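Local atomic coordinates of NUDIX hydrolase (Nitrosomonas europaea, PDB entry 2B0V), a protein that is a NudJ-type Nudix hydrolase that probably cleaves nucleoside di- and triphosphates and thiamine diphosphate with magnesium as cofactor. Residues A[100-103]-A[104-108]. Sequence-based numbering, arbitrary orientation.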
ATOM      1  N   ARG A 100      -0.300   8.378  17.264  1.00 21.42           N
ATOM      2  CA  ARG A 100       0.472   8.707  16.052  1.00 22.95           C
ATOM      3  C   ARG A 100      -0.456   9.408  15.069  1.00 22.97           C
ATOM      4  O   ARG A 100      -1.589   8.961  14.823  1.00 22.21           O
ATOM      5  CB  ARG A 100       1.118   7.451  15.445  1.00 23.28           C
ATOM      6  CG  ARG A 100       2.268   6.853  16.328  1.00 25.12           C
ATOM      7  CD  ARG A 100       2.849   5.486  15.806  1.00 26.30           C
ATOM      8  NE  ARG A 100       3.654   4.758  16.824  1.00 26.85           N
ATOM      9  CZ  ARG A 100       3.893   3.433  16.834  1.00 23.58           C
ATOM     10  NH1 ARG A 100       3.402   2.624  15.890  1.00 19.40           N
ATOM     11  NH2 ARG A 100       4.628   2.902  17.819  1.00 22.35           N
ATOM     12  N   LYS A 101      -0.005  10.540  14.538  1.00 23.55           N
ATOM     13  CA  LYS A 101      -0.818  11.306  13.605  0.50 23.23           C
ATOM     14  C   LYS A 101      -0.870  10.609  12.250  1.00 22.43           C
ATOM     15  O   LYS A 101       0.161  10.168  11.731  1.00 22.73           O
ATOM     16  CB  LYS A 101      -0.266  12.719  13.440  0.50 24.21           C
ATOM     17  CG  LYS A 101      -1.352  13.783  13.434  0.50 25.33           C
ATOM     18  CD  LYS A 101      -2.108  13.805  14.764  0.50 27.95           C
ATOM     19  CE  LYS A 101      -1.324  14.498  15.870  0.50 30.28           C
ATOM     20  NZ  LYS A 101      -1.860  14.178  17.228  0.50 31.67           N
ATOM     21  N   LEU A 102      -2.075  10.498  11.708  1.00 21.23           N
ATOM     22  CA  LEU A 102      -2.249   9.895  10.373  1.00 19.54           C
ATOM     23  C   LEU A 102      -2.236  11.022   9.353  1.00 19.13           C
ATOM     24  O   LEU A 102      -2.675  12.154   9.654  1.00 18.98           O
ATOM     25  CB  LEU A 102      -3.541   9.063  10.263  1.00 19.23           C
ATOM     26  CG  LEU A 102      -3.836   7.984  11.306  1.00 19.22           C
ATOM     27  CD1 LEU A 102      -5.003   7.089  10.893  1.00 20.45           C
ATOM     28  CD2 LEU A 102      -2.604   7.172  11.610  1.00 19.55           C
ATOM     29  N   ASP A 103      -1.755  10.727   8.144  1.00 17.59           N
ATOM     30  CA  ASP A 103      -1.741  11.752   7.091  1.00 18.10           C
ATOM     31  C   ASP A 103      -3.111  12.352   6.944  1.00 17.82           C
ATOM     32  O   ASP A 103      -4.134  11.656   7.080  1.00 16.73           O
ATOM     33  CB  ASP A 103      -1.399  11.120   5.736  1.00 17.75           C
ATOM     34  CG  ASP A 103       0.041  10.801   5.591  1.00 20.95           C
ATOM     35  OD1 ASP A 103       0.844  11.185   6.453  1.00 21.00           O
ATOM     36  OD2 ASP A 103       0.370  10.142   4.577  1.00 23.54           O
ATOM     37  N   THR A 104      -3.134  13.642   6.613  1.00 18.54           N
ATOM     38  CA  THR A 104      -4.384  14.294   6.268  1.00 19.70           C
ATOM     39  C   THR A 104      -4.916  13.593   5.038  1.00 19.65           C
ATOM     40  O   THR A 104      -4.145  13.254   4.123  1.00 18.78           O
ATOM     41  CB  THR A 104      -4.177  15.800   6.004  1.00 19.33           C
ATOM     42  OG1 THR A 104      -3.550  16.379   7.139  1.00 24.18           O
ATOM     43  CG2 THR A 104      -5.502  16.508   5.793  1.00 21.71           C
ATOM     44  N   GLY A 105      -6.213  13.316   5.061  1.00 19.38           N
ATOM     45  CA  GLY A 105      -6.864  12.615   3.929  1.00 19.44           C
ATOM     46  C   GLY A 105      -7.225  11.186   4.297  1.00 19.88           C
ATOM     47  O   GLY A 105      -8.066  10.556   3.623  1.00 20.10           O
ATOM     48  N   ILE A 106      -6.589  10.660   5.337  1.00 17.50           N
ATOM     49  CA  ILE A 106      -6.932   9.338   5.862  1.00 17.08           C
ATOM     50  C   ILE A 106      -8.148   9.486   6.784  1.00 16.71           C
ATOM     51  O   ILE A 106      -8.109  10.212   7.789  1.00 17.82           O
ATOM     52  CB  ILE A 106      -5.742   8.640   6.622  1.00 17.02           C
ATOM     53  CG1 ILE A 106      -4.499   8.445   5.728  1.00 18.34           C
ATOM     54  CG2 ILE A 106      -6.161   7.295   7.189  1.00 16.72           C
ATOM     55  CD1 ILE A 106      -4.784   7.600   4.489  1.00 20.20           C
ATOM     56  N   VAL A 107      -9.235   8.813   6.430  1.00 14.98           N
ATOM     57  CA  VAL A 107     -10.427   8.799   7.302  1.00 16.44           C
ATOM     58  C   VAL A 107     -10.235   7.828   8.468  1.00 17.45           C
ATOM     59  O   VAL A 107     -10.407   8.196   9.656  1.00 17.70           O
ATOM     60  CB  VAL A 107     -11.691   8.447   6.498  1.00 15.74           C
ATOM     61  CG1 VAL A 107     -12.897   8.363   7.468  1.00 16.04           C
ATOM     62  CG2 VAL A 107     -11.936   9.479   5.354  1.00 18.60           C
ATOM     63  N   ARG A 108      -9.830   6.610   8.142  1.00 17.75           N
ATOM     64  CA  ARG A 108      -9.496   5.623   9.165  0.50 18.29           C
ATOM     65  C   ARG A 108      -8.748   4.450   8.542  1.00 17.60           C
ATOM     66  O   ARG A 108      -8.782   4.228   7.322  1.00 18.03           O
ATOM     67  CB  ARG A 108     -10.733   5.163   9.954  0.50 19.40           C
ATOM     68  CG  ARG A 108     -11.804   4.505   9.145  0.50 20.16           C
ATOM     69  CD  ARG A 108     -13.082   4.252   9.982  0.50 22.24           C
ATOM     70  NE  ARG A 108     -13.843   5.478  10.214  0.50 24.80           N
ATOM     71  CZ  ARG A 108     -14.733   6.006   9.376  0.50 24.42           C
ATOM     72  NH1 ARG A 108     -15.018   5.429   8.209  0.50 26.08           N
ATOM     73  NH2 ARG A 108     -15.348   7.140   9.713  0.50 24.46           N
TER
HETATM   74  O   HOH W   1      -6.123  11.778   9.004  1.00 25.29           O
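D103 and I106 are the ends of a type II beta turn in one continuous run of chain, where the loop 100-103 bends through T104 and G105 into the strand beginning at I106. The evidence is the closing bond, I106 N to D103 O at 3.2 Å with an N-H...O angle of 160°, together with an extended T104 (psi 136°) and the positive phi of G105 (108°), the pair that marks type II; at G105 a CB would press on the carbonyl oxygen of T104. The donor sits above the carbonyl plane of D103. A water reinforces the closure by donating to D103 O and to I106 O, each at 2.8 Å, so D103 O accepts two bonds.

Side chains add one apolar contact and one looser carbon-carbon approach. The CD1 branch of L102 meets CG2 of I106 at 3.9 Å, the two side chains crossing at about a right angle. I106 holds CG2 anti to its backbone N, which leaves CG1 beside that N and 4.1 Å from D103 CB. The D103 side chain leads away from 104-108 and touches E58 and E59 of helix 48-60; I106 also reaches E59, and V24 and E26 of strand 20-26. Two successive residues, V107 and R108, sit across from the single residue E25, which defines a classic beta bulge, with R108 NH1 salt-bridged to E25 OE1. The arrangement is thus a surface turn leading into a strand that starts with a bulge and pairs antiparallel with strand 20-26 in the mixed sheet of the Nudix domain.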